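Local coordinates for protein glycerophosphodiester phosphodiesterase (Thermotoga maritima, PDB 1O1Z) that belongs to the glycerophosphodiester phosphodiesterase family and adopts a TIM-barrel fold, with a sodium ion bound in the crystal, at residues L70-I74 with R75-V79; E98-S101 with D102-I106; E165-K169 with E170-S174; W204-D208 with P209-R213; D225-E228 with L229-L233. All blocks are in the same frame, centred on the assembly; numbering follows the deposited sequence.

All five contacts are local, each formed within one continuous run of chain, and they follow one another in order through a TIM-barrel chain. Contact 1 stands off the barrel, at the end of strand 70-73 of a two-stranded antiparallel sheet, its centre about 22 Å from the centre of the chain. Contacts 2 and 3, centres about 26 Å apart, lie where helices lead into the N-terminal ends of barrel strands 105-110 and 174-178. Contacts 4 and 5 lie at and just beyond the C-terminal ends of adjacent strands 200-204 and 221-224; with centres about 10 Å apart they touch, through Asn-207 with Asp-225 and Tyr-212 against Phe-230. The two pairs thus mark the two ends of the barrel.

Contact 1: L70-I74 with R75-V79; sequences LDVKI and RDATV
The turn that carries the chain from strand 70-73, one strand of a two-stranded antiparallel sheet beside the barrel, toward helix 79-85 is a short 3-10 segment, and Lys-73, Ile-74, Asp-76 and Ala-77 close it. The amide of Asp-76 donates to Lys-73 O over 3.0 Å, reaching the oxygen from well above the carbonyl plane, and Ala-77 N makes a longer, weak bond of 3.3 Å to Ile-74 O. Side chains meet across the turn as well. The Lys-73 chain runs extended until it bends at chi4 (-73°), which leaves its CB-to-CD part alongside Asp-76, whose OD2 lies 3.7 Å from Lys-73 CB and equally close to CD. A water fastens the same oxygen to the strand: it donates to Asp-76 OD2 at 2.7 Å and accepts from Lys-73 N at 2.8 Å. Val-72 CG1 meets Ala-77 CB at 4.2 Å, and Leu-82 of helix 79-85 packs on Ala-77. In one of its two modelled conformers, Lys-73 NZ lies 4.3 Å from Arg-75 NH1. Both cations form salt bridges with Glu-62, and Arg-75 has a second partner in Glu-112. The shared carboxylate probably offsets the repulsion between the two positive groups, and Asp-76, too far from the amine for a salt bridge, may add a weaker favourable charge.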
# COMPACT_ATOMS: atom_id res chain seq x y z
N LEU A 70 -7.81 -18.88 13.26
CA LEU A 70 -6.81 -19.94 13.33
C LEU A 70 -5.50 -19.39 13.85
O LEU A 70 -5.00 -18.40 13.32
CB LEU A 70 -6.58 -20.53 11.94
CG LEU A 70 -7.77 -21.21 11.28
CD1 LEU A 70 -7.43 -21.54 9.84
CD2 LEU A 70 -8.16 -22.47 12.06
N ASP A 71 -4.95 -20.04 14.88
CA ASP A 71 -3.72 -19.61 15.52
C ASP A 71 -2.55 -20.24 14.78
O ASP A 71 -1.87 -21.12 15.28
CB ASP A 71 -3.73 -20.01 17.02
CG ASP A 71 -2.64 -19.32 17.81
OD1 ASP A 71 -2.03 -18.35 17.31
OD2 ASP A 71 -2.31 -19.68 18.96
N VAL A 72 -2.37 -19.78 13.55
CA VAL A 72 -1.35 -20.26 12.64
C VAL A 72 -0.63 -19.06 12.05
O VAL A 72 -1.27 -18.19 11.45
CB VAL A 72 -1.95 -21.08 11.48
CG1 VAL A 72 -0.87 -21.50 10.49
CG2 VAL A 72 -2.71 -22.31 12.01
N LYS A 73 0.69 -19.02 12.20
CA LYS A 73 1.47 -17.96 11.59
C LYS A 73 1.75 -18.26 10.12
O LYS A 73 2.05 -19.38 9.75
CB LYS A 73 2.82 -17.76 12.31
CG LYS A 73 2.70 -17.20 13.70
CD LYS A 73 4.07 -17.11 14.32
CE LYS A 73 4.01 -16.53 15.72
NZ LYS A 73 3.73 -15.08 15.69
N ILE A 74 1.72 -17.22 9.31
CA ILE A 74 2.02 -17.32 7.89
C ILE A 74 3.37 -18.00 7.66
O ILE A 74 3.52 -18.87 6.79
CB ILE A 74 1.98 -15.91 7.22
CG1 ILE A 74 0.60 -15.23 7.36
CG2 ILE A 74 2.41 -15.97 5.76
CD1 ILE A 74 -0.53 -16.00 6.81
N ARG A 75 4.39 -17.62 8.45
CA ARG A 75 5.73 -18.14 8.21
C ARG A 75 5.93 -19.57 8.70
O ARG A 75 6.99 -20.16 8.46
CB ARG A 75 6.80 -17.23 8.81
CG ARG A 75 6.84 -17.15 10.32
CD ARG A 75 7.93 -16.18 10.82
NE ARG A 75 7.56 -14.82 10.48
CZ ARG A 75 6.85 -13.99 11.25
NH1 ARG A 75 6.45 -14.36 12.46
NH2 ARG A 75 6.52 -12.78 10.79
N ASP A 76 4.92 -20.12 9.38
CA ASP A 76 4.97 -21.46 9.93
C ASP A 76 4.29 -22.47 9.00
O ASP A 76 4.33 -23.67 9.29
CB ASP A 76 4.27 -21.48 11.30
CG ASP A 76 5.11 -20.88 12.43
OD1 ASP A 76 6.31 -20.58 12.24
OD2 ASP A 76 4.63 -20.72 13.56
N ALA A 77 3.66 -22.00 7.94
CA ALA A 77 2.93 -22.86 7.01
C ALA A 77 3.40 -22.61 5.59
O ALA A 77 3.74 -21.48 5.22
CB ALA A 77 1.45 -22.60 7.11
N THR A 78 3.40 -23.66 4.76
CA THR A 78 3.66 -23.48 3.34
C THR A 78 2.47 -22.81 2.64
O THR A 78 1.34 -22.78 3.16
CB THR A 78 3.92 -24.84 2.66
OG1 THR A 78 2.71 -25.62 2.73
CG2 THR A 78 5.01 -25.63 3.37
N VAL A 79 2.69 -22.30 1.44
CA VAL A 79 1.58 -21.73 0.68
C VAL A 79 0.42 -22.72 0.53
O VAL A 79 -0.74 -22.37 0.76
CB VAL A 79 2.03 -21.22 -0.71
CG1 VAL A 79 0.84 -20.79 -1.53
CG2 VAL A 79 2.98 -20.04 -0.58
O HOH W 1 1.93 -21.05 13.74

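Contact 2: E98-S101 with D102-I106; sequences ENVS and DDKII
Ser-101 to Lys-104 form a type I beta turn, closed by Lys-104 N donating to Ser-101 O over 2.9 Å with an N-H...O angle of 158°. The serine grips the turn a second time through its side chain. Its hydroxyl, turned opposite the backbone N at chi1 163°, lies beside its own carbonyl carbon and over the start of the turn, where OG accepts from Asp-103 N at 3.2 Å in a nearly straight bond, an ST turn. Two oxygens of one residue thus hold successive amides. Val-100 and Lys-104 cross at about a right angle: the valine methyl CG1 rests 3.9 Å from Lys-104 CB. The same methyl reaches Ile-106 CD1 at 4.3 Å, which makes Val-100 the apolar link between the chain entering the turn and the strand leaving it. The lysine chain bends at chi2 (-64°) and carries its amine away from this contact. The turn joins the end of helix 93-99 to barrel strand 105-110. Ile-106 also packs on Val-96 and Phe-97 of that helix and on Leu-129 of the adjacent parallel strand 129-133, while Arg-126, a residue of the sodium site, donates to Val-100 O.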
# COMPACT_ATOMS: atom_id res chain seq x y z
N GLU A 98 -1.13 -12.12 -11.95
CA GLU A 98 -1.85 -12.83 -13.01
C GLU A 98 -3.28 -12.34 -13.21
O GLU A 98 -3.88 -12.55 -14.27
CB GLU A 98 -1.84 -14.34 -12.69
CG GLU A 98 -0.47 -14.95 -12.84
CD GLU A 98 -0.32 -16.35 -12.24
OE1 GLU A 98 -1.27 -16.87 -11.62
OE2 GLU A 98 0.78 -16.92 -12.39
N ASN A 99 -3.85 -11.69 -12.19
CA ASN A 99 -5.25 -11.28 -12.17
C ASN A 99 -5.55 -9.77 -12.20
O ASN A 99 -6.72 -9.36 -12.29
CB ASN A 99 -5.93 -11.96 -10.99
CG ASN A 99 -6.09 -13.45 -11.21
OD1 ASN A 99 -6.96 -13.87 -11.98
ND2 ASN A 99 -5.23 -14.25 -10.59
N VAL A 100 -4.50 -8.96 -12.14
CA VAL A 100 -4.61 -7.51 -12.20
C VAL A 100 -3.72 -7.01 -13.34
O VAL A 100 -2.52 -7.28 -13.34
CB VAL A 100 -4.18 -6.85 -10.86
CG1 VAL A 100 -4.21 -5.32 -10.96
CG2 VAL A 100 -5.08 -7.33 -9.73
N SER A 101 -4.33 -6.35 -14.30
CA SER A 101 -3.63 -5.83 -15.46
C SER A 101 -2.53 -4.88 -15.05
O SER A 101 -2.69 -4.09 -14.13
CB SER A 101 -4.62 -5.10 -16.37
OG SER A 101 -3.96 -4.26 -17.31
N ASP A 102 -1.41 -4.93 -15.76
CA ASP A 102 -0.28 -4.05 -15.49
C ASP A 102 -0.48 -2.60 -15.88
O ASP A 102 0.41 -1.78 -15.65
CB ASP A 102 1.01 -4.61 -16.09
CG ASP A 102 1.02 -4.60 -17.59
OD1 ASP A 102 0.04 -4.22 -18.30
OD2 ASP A 102 2.04 -5.01 -18.18
N ASP A 103 -1.65 -2.26 -16.42
CA ASP A 103 -2.04 -0.86 -16.53
C ASP A 103 -2.55 -0.29 -15.21
O ASP A 103 -2.72 0.93 -15.07
CB ASP A 103 -3.14 -0.68 -17.56
CG ASP A 103 -2.66 -0.97 -18.96
OD1 ASP A 103 -3.27 -1.83 -19.62
OD2 ASP A 103 -1.69 -0.38 -19.47
N LYS A 104 -2.81 -1.18 -14.26
CA LYS A 104 -3.27 -0.76 -12.94
C LYS A 104 -2.11 -0.78 -11.96
O LYS A 104 -1.18 -1.57 -12.09
CB LYS A 104 -4.37 -1.69 -12.44
CG LYS A 104 -5.53 -1.88 -13.39
CD LYS A 104 -6.29 -0.62 -13.63
CE LYS A 104 -7.27 -0.79 -14.81
NZ LYS A 104 -8.15 0.38 -14.91
N ILE A 105 -2.18 0.09 -10.96
CA ILE A 105 -1.11 0.23 -9.97
C ILE A 105 -1.28 -0.82 -8.90
O ILE A 105 -2.40 -1.03 -8.39
CB ILE A 105 -1.17 1.64 -9.36
CG1 ILE A 105 -0.92 2.69 -10.45
CG2 ILE A 105 -0.27 1.79 -8.14
CD1 ILE A 105 -1.27 4.10 -10.04
N ILE A 106 -0.17 -1.41 -8.48
CA ILE A 106 -0.17 -2.22 -7.27
C ILE A 106 0.84 -1.63 -6.29
O ILE A 106 2.04 -1.56 -6.58
CB ILE A 106 0.14 -3.69 -7.53
CG1 ILE A 106 -0.86 -4.31 -8.51
CG2 ILE A 106 0.09 -4.47 -6.24
CD1 ILE A 106 -0.47 -5.73 -8.94

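Contact 3: E165-K169 with E170-S174; sequences ERVEK and ERPYS
Lys-169 and Glu-170 lay their side chains next to each other and join their ends in a salt bridge. The lysine stays extended until chi4, where a bend of -62° turns NZ onto Glu-170 OE2 at 2.9 Å, approaching from above the carboxylate plane. A chi1 of -61° sets Glu-170 CG 3.4 Å from Arg-166 O, and a bend at chi2 brings the carboxylate alongside Lys-169; its other oxygen, OE1, forms a salt bridge with Lys-144. These residues end helix 160-170, which leads into barrel strand 174-178: Glu-170 N still bonds to Arg-166 O, and Arg-171 N to Val-167 O, but Arg-171 then leaves the helix with positive phi. In one of its two modelled conformations its side chain curls back through bends at chi2 and chi3 until NH2 donates to Lys-169 O at 2.9 Å, with an N-H...O angle of 169°. The acceptor lies near the guanidinium plane and the nitrogen in the carbonyl plane, on a lone pair, so the guanidinium meets the carbonyl edge-on. On the buried side Pro-172 crosses Val-167 at about a right angle, its CD 4.1 Å from the CG1 methyl, and packs on Tyr-148 and Tyr-150 of strand 148-151.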
# COMPACT_ATOMS: atom_id res chain seq x y z
N GLU A 165 15.21 16.23 5.62
CA GLU A 165 16.56 15.93 5.17
C GLU A 165 16.58 14.58 4.42
O GLU A 165 17.18 14.45 3.38
CB GLU A 165 17.52 15.89 6.36
CG GLU A 165 17.79 17.24 7.00
CD GLU A 165 18.56 17.15 8.32
OE1 GLU A 165 18.90 16.02 8.75
OE2 GLU A 165 18.81 18.21 8.93
N ARG A 166 15.89 13.59 4.98
CA ARG A 166 15.85 12.26 4.38
C ARG A 166 15.19 12.26 3.01
O ARG A 166 15.67 11.65 2.08
CB ARG A 166 15.09 11.32 5.30
CG ARG A 166 15.15 9.90 4.88
CD ARG A 166 14.40 9.00 5.84
NE ARG A 166 14.89 7.67 5.62
CZ ARG A 166 15.37 6.83 6.52
NH1 ARG A 166 15.40 7.04 7.85
NH2 ARG A 166 15.81 5.72 6.05
N VAL A 167 14.06 12.94 2.91
CA VAL A 167 13.31 12.97 1.67
C VAL A 167 14.14 13.68 0.58
O VAL A 167 14.19 13.23 -0.55
CB VAL A 167 11.94 13.63 1.88
CG1 VAL A 167 11.22 13.85 0.55
CG2 VAL A 167 11.10 12.77 2.77
N GLU A 168 14.78 14.79 0.94
CA GLU A 168 15.70 15.48 0.01
C GLU A 168 16.85 14.61 -0.47
O GLU A 168 17.18 14.55 -1.66
CB GLU A 168 16.25 16.75 0.68
CG GLU A 168 15.21 17.84 0.88
CD GLU A 168 15.12 18.81 -0.30
OE1 GLU A 168 14.25 19.70 -0.26
OE2 GLU A 168 15.92 18.68 -1.25
N LYS A 169 17.43 13.87 0.47
CA LYS A 169 18.62 13.09 0.21
C LYS A 169 18.31 11.84 -0.63
O LYS A 169 19.09 11.46 -1.50
CB LYS A 169 19.28 12.70 1.56
CG LYS A 169 20.27 11.61 1.48
CD LYS A 169 20.98 11.44 2.81
CE LYS A 169 22.28 10.71 2.56
NZ LYS A 169 21.99 9.35 2.01
N GLU A 170 17.19 11.21 -0.35
CA GLU A 170 16.85 9.89 -0.90
C GLU A 170 15.86 9.90 -2.04
O GLU A 170 15.82 8.95 -2.82
CB GLU A 170 16.31 8.98 0.19
CG GLU A 170 17.29 8.71 1.32
CD GLU A 170 18.55 7.93 0.95
OE1 GLU A 170 18.64 7.40 -0.18
OE2 GLU A 170 19.46 7.90 1.80
N ARG A 171 15.09 10.98 -2.16
CA ARG A 171 14.13 11.14 -3.24
C ARG A 171 13.21 9.93 -3.42
O ARG A 171 13.20 9.29 -4.49
CB ARG A 171 14.86 11.47 -4.55
CG ARG A 171 15.98 12.53 -4.40
CD ARG A 171 17.39 11.96 -4.15
NE ARG A 171 17.78 11.01 -5.20
CZ ARG A 171 18.65 10.02 -5.06
NH1 ARG A 171 18.91 9.25 -6.11
NH2 ARG A 171 19.28 9.78 -3.91
N PRO A 172 12.40 9.63 -2.42
CA PRO A 172 11.35 8.64 -2.62
C PRO A 172 10.41 9.12 -3.70
O PRO A 172 10.18 10.32 -3.90
CB PRO A 172 10.63 8.59 -1.26
CG PRO A 172 10.84 9.97 -0.71
CD PRO A 172 12.27 10.30 -1.11
N TYR A 173 9.80 8.18 -4.43
CA TYR A 173 8.77 8.52 -5.38
C TYR A 173 7.57 9.15 -4.70
O TYR A 173 6.98 10.08 -5.21
CB TYR A 173 8.32 7.24 -6.12
CG TYR A 173 7.10 7.39 -6.95
CD1 TYR A 173 7.13 8.08 -8.16
CD2 TYR A 173 5.89 6.84 -6.53
CE1 TYR A 173 5.98 8.22 -8.92
CE2 TYR A 173 4.75 6.97 -7.29
CZ TYR A 173 4.79 7.67 -8.47
OH TYR A 173 3.65 7.79 -9.25
N SER A 174 7.18 8.59 -3.56
CA SER A 174 5.93 8.98 -2.90
C SER A 174 6.09 9.00 -1.38
O SER A 174 7.03 8.42 -0.80
CB SER A 174 4.82 8.03 -3.30
OG SER A 174 5.16 6.68 -3.04

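Contact 4: W204-D208 with P209-R213; sequences WTLND and PEIYR
Leu-206 packs against the first turn of helix 209-215 with one methyl for each of two residues. CD1 lies 3.9 Å from Ile-211 CG2, and CD2 touches Tyr-212 at CA and CB, 3.8 Å from the former. Leucine and tyrosine cross at about a right angle, with CD2 meeting the start of the ring obliquely. This is the tight, buried half of the contact: Leu-206 and Tyr-212 both also pack on Val-222 of strand 221-224, and the tyrosine ring meets that of Phe-230 with the planes at about 55°. The outer half is polar and more open to solvent, and carries the partly exposed Asp-208 and Pro-209 and the exposed Glu-210. There Asp-208 extends its carboxylate over the opening of the helix, CG placed opposite the backbone N (chi1 -179°), and OD1 takes two amides: Glu-210 N at 2.9 Å, nearly along the C-O axis although the hydrogen bond itself is bent (N-H...O 133°), and Ile-211 N in a weak bond of 3.3 Å. The second oxygen, OD2, rests 3.5 Å from Ile-211 CD1, so the isoleucine spans from the carboxylate to the leucine. The backbone takes part as well, since Tyr-212 N donates to Asp-208 O at 3.1 Å. Asp-208 thus engages three amides of the first turn, one of them weakly, and the helix dipole would probably favour the negative charge. An aspartate N-cap followed by proline at the first helical position marks this helix start, in the connection that leaves strand 200-204 of the TIM barrel.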
# COMPACT_ATOMS: atom_id res chain seq x y z
N TRP A 204 -3.78 7.79 3.59
CA TRP A 204 -4.41 6.53 4.01
C TRP A 204 -4.91 6.62 5.44
O TRP A 204 -4.50 7.50 6.19
CB TRP A 204 -3.39 5.39 3.93
CG TRP A 204 -2.18 5.62 4.83
CD1 TRP A 204 -1.06 6.31 4.51
CD2 TRP A 204 -2.00 5.20 6.20
NE1 TRP A 204 -0.19 6.35 5.57
CE2 TRP A 204 -0.73 5.66 6.62
CE3 TRP A 204 -2.77 4.46 7.11
CZ2 TRP A 204 -0.22 5.43 7.90
CZ3 TRP A 204 -2.27 4.23 8.38
CH2 TRP A 204 -1.00 4.71 8.77
N THR A 205 -5.81 5.73 5.87
CA THR A 205 -6.72 4.97 5.03
C THR A 205 -8.02 5.74 5.15
O THR A 205 -8.66 5.77 6.21
CB THR A 205 -6.91 3.57 5.60
OG1 THR A 205 -5.71 2.81 5.38
CG2 THR A 205 -8.01 2.83 4.81
N LEU A 206 -8.38 6.41 4.07
CA LEU A 206 -9.40 7.45 4.16
C LEU A 206 -10.72 6.93 3.61
O LEU A 206 -10.81 6.57 2.44
CB LEU A 206 -8.91 8.68 3.40
CG LEU A 206 -9.85 9.87 3.44
CD1 LEU A 206 -10.22 10.27 4.86
CD2 LEU A 206 -9.25 11.01 2.68
N ASN A 207 -11.73 6.91 4.46
CA ASN A 207 -13.06 6.47 4.07
C ASN A 207 -14.11 7.58 4.18
O ASN A 207 -15.27 7.38 3.84
CB ASN A 207 -13.47 5.26 4.90
CG ASN A 207 -12.60 4.05 4.62
OD1 ASN A 207 -12.15 3.86 3.50
ND2 ASN A 207 -12.38 3.23 5.64
N ASP A 208 -13.70 8.75 4.67
CA ASP A 208 -14.61 9.85 5.01
C ASP A 208 -14.59 10.86 3.86
O ASP A 208 -13.59 11.53 3.63
CB ASP A 208 -14.11 10.48 6.32
CG ASP A 208 -14.98 11.63 6.82
OD1 ASP A 208 -15.60 12.30 5.99
OD2 ASP A 208 -15.08 11.93 8.04
N PRO A 209 -15.68 10.98 3.11
CA PRO A 209 -15.69 11.89 1.96
C PRO A 209 -15.55 13.37 2.29
O PRO A 209 -15.13 14.16 1.43
CB PRO A 209 -17.05 11.61 1.28
CG PRO A 209 -17.84 10.85 2.21
CD PRO A 209 -16.96 10.27 3.27
N GLU A 210 -15.94 13.77 3.49
CA GLU A 210 -15.81 15.16 3.88
C GLU A 210 -14.36 15.53 4.11
O GLU A 210 -13.91 16.58 3.65
CB GLU A 210 -16.64 15.49 5.11
CG GLU A 210 -16.51 16.92 5.59
CD GLU A 210 -16.92 17.98 4.56
OE1 GLU A 210 -17.60 17.67 3.55
OE2 GLU A 210 -16.54 19.15 4.77
N ILE A 211 -13.62 14.68 4.80
CA ILE A 211 -12.19 14.92 4.97
C ILE A 211 -11.50 14.91 3.61
O ILE A 211 -10.67 15.76 3.32
CB ILE A 211 -11.56 13.90 5.91
CG1 ILE A 211 -12.09 14.11 7.33
CG2 ILE A 211 -10.02 14.01 5.89
CD1 ILE A 211 -11.74 13.00 8.29
N TYR A 212 -11.90 13.99 2.74
CA TYR A 212 -11.34 13.93 1.40
C TYR A 212 -11.53 15.25 0.66
O TYR A 212 -10.61 15.75 0.02
CB TYR A 212 -12.02 12.79 0.63
CG TYR A 212 -11.52 12.52 -0.78
CD1 TYR A 212 -10.18 12.30 -1.04
CD2 TYR A 212 -12.41 12.48 -1.85
CE1 TYR A 212 -9.74 12.01 -2.31
CE2 TYR A 212 -11.97 12.20 -3.14
CZ TYR A 212 -10.62 11.96 -3.36
OH TYR A 212 -10.15 11.67 -4.62
N ARG A 213 -12.73 15.81 0.70
CA ARG A 213 -12.98 17.06 -0.02
C ARG A 213 -12.09 18.18 0.51
O ARG A 213 -11.60 19.01 -0.27
CB ARG A 213 -14.45 17.46 0.12
CG ARG A 213 -14.86 18.75 -0.57
CD ARG A 213 -16.29 19.15 -0.23
NE ARG A 213 -16.85 20.20 -1.10
CZ ARG A 213 -17.18 21.44 -0.72
NH1 ARG A 213 -17.03 21.84 0.54
NH2 ARG A 213 -17.69 22.28 -1.62

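Contact 5: D225-E228 with L229-L233; sequences DEVE and LFVKL
The ring of Phe-230 has Glu-226 O at its edge, near the ring plane and 3.4 Å from CD1, while elsewhere the ring touches helix 209-215. Val-222 and Thr-224 of the adjoining barrel strand also touch it. The setting is the short helix 227-232 that follows strand 221-224 of the TIM barrel, with Glu-226 as its N-cap residue. The same Glu-226 oxygen accepts the amide of Phe-230 at 3.1 Å, nearly head-on. The next two helical bonds follow in order: Val-231 N to Val-227 O at 2.9 Å and Lys-232 N to Glu-228 O at 3.0 Å. On another flank, with Val-227 buried, Val-227 and Val-231 lie side by side and point the same way, with CG1 of the first 4.0 Å from CG2 of the second. The CG2 branch of Val-231, opposite its own carbonyl carbon, sits just 3.2 Å from Val-227 O, a snug fit against the backbone. Toward the outside, Leu-229 CD2 lies 4.0 Å from Glu-226 CB. Lys-232 stretches past Glu-228, its CG close to the Glu-228 carbonyl oxygen, but the charged ends stay apart; in one of its two modelled conformers, Glu-228 OE2 instead bonds to Tyr-21 and forms a salt bridge with Lys-24. Glu-226 folds back at chi2 (-77°), and its OE1 takes a hydrogen bond of 2.8 Å from a water that in turn accepts from Leu-229 N.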
# COMPACT_ATOMS: atom_id res chain seq x y z
N ASP A 225 -10.90 2.01 1.69
CA ASP A 225 -11.70 0.79 1.64
C ASP A 225 -12.95 0.95 0.74
O ASP A 225 -13.51 -0.03 0.26
CB ASP A 225 -12.16 0.38 3.02
CG ASP A 225 -11.03 0.24 4.01
OD1 ASP A 225 -9.96 -0.30 3.64
OD2 ASP A 225 -11.16 0.61 5.22
N GLU A 226 -13.40 2.18 0.57
CA GLU A 226 -14.66 2.52 -0.09
C GLU A 226 -14.43 2.93 -1.53
O GLU A 226 -14.56 4.10 -1.91
CB GLU A 226 -15.37 3.62 0.69
CG GLU A 226 -15.85 3.19 2.07
CD GLU A 226 -17.12 2.33 2.04
OE1 GLU A 226 -17.71 2.10 0.96
OE2 GLU A 226 -17.54 1.89 3.13
N VAL A 227 -14.08 1.94 -2.35
CA VAL A 227 -13.65 2.22 -3.70
C VAL A 227 -14.68 2.92 -4.57
O VAL A 227 -14.39 3.95 -5.19
CB VAL A 227 -13.14 0.94 -4.42
CG1 VAL A 227 -12.83 1.23 -5.86
CG2 VAL A 227 -11.94 0.38 -3.69
N GLU A 228 -15.91 2.40 -4.65
CA GLU A 228 -16.90 3.03 -5.53
C GLU A 228 -17.20 4.46 -5.11
O GLU A 228 -17.33 5.34 -5.94
CB GLU A 228 -18.23 2.26 -5.53
CG GLU A 228 -18.20 0.89 -6.19
CD GLU A 228 -19.51 0.13 -5.99
OE1 GLU A 228 -20.39 0.26 -6.87
OE2 GLU A 228 -19.69 -0.55 -4.94
N LEU A 229 -17.30 4.69 -3.80
CA LEU A 229 -17.54 6.03 -3.27
C LEU A 229 -16.48 7.00 -3.79
O LEU A 229 -16.79 8.04 -4.33
CB LEU A 229 -17.53 5.98 -1.75
CG LEU A 229 -17.62 7.30 -0.98
CD1 LEU A 229 -18.83 8.10 -1.37
CD2 LEU A 229 -17.59 6.99 0.52
N PHE A 230 -15.21 6.65 -3.63
CA PHE A 230 -14.15 7.58 -3.94
C PHE A 230 -13.94 7.74 -5.44
O PHE A 230 -13.63 8.82 -5.95
CB PHE A 230 -12.88 7.20 -3.18
CG PHE A 230 -12.88 7.69 -1.77
CD1 PHE A 230 -13.74 7.18 -0.83
CD2 PHE A 230 -12.03 8.72 -1.40
CE1 PHE A 230 -13.78 7.69 0.48
CE2 PHE A 230 -12.05 9.21 -0.10
CZ PHE A 230 -12.94 8.69 0.83
N VAL A 231 -14.19 6.67 -6.18
CA VAL A 231 -14.18 6.78 -7.64
C VAL A 231 -15.24 7.78 -8.12
O VAL A 231 -14.97 8.61 -8.98
CB VAL A 231 -14.35 5.40 -8.31
CG1 VAL A 231 -14.61 5.56 -9.81
CG2 VAL A 231 -13.12 4.53 -8.04
N LYS A 232 -16.43 7.75 -7.52
CA LYS A 232 -17.55 8.62 -7.92
C LYS A 232 -17.39 10.06 -7.43
O LYS A 232 -18.10 10.96 -7.89
CB LYS A 232 -18.88 8.01 -7.48
CG LYS A 232 -19.23 6.77 -8.32
CD LYS A 232 -20.62 6.22 -8.07
CE LYS A 232 -20.90 5.05 -9.02
NZ LYS A 232 -22.23 4.44 -8.79
N LEU A 233 -16.46 10.28 -6.51
CA LEU A 233 -16.16 11.64 -6.05
C LEU A 233 -15.21 12.35 -6.98
O LEU A 233 -15.02 13.55 -6.84
CB LEU A 233 -15.61 11.63 -4.62
CG LEU A 233 -16.62 11.22 -3.56
CD1 LEU A 233 -15.96 10.89 -2.24
CD2 LEU A 233 -17.67 12.31 -3.37
O HOH W 2 -17.66 2.39 -1.79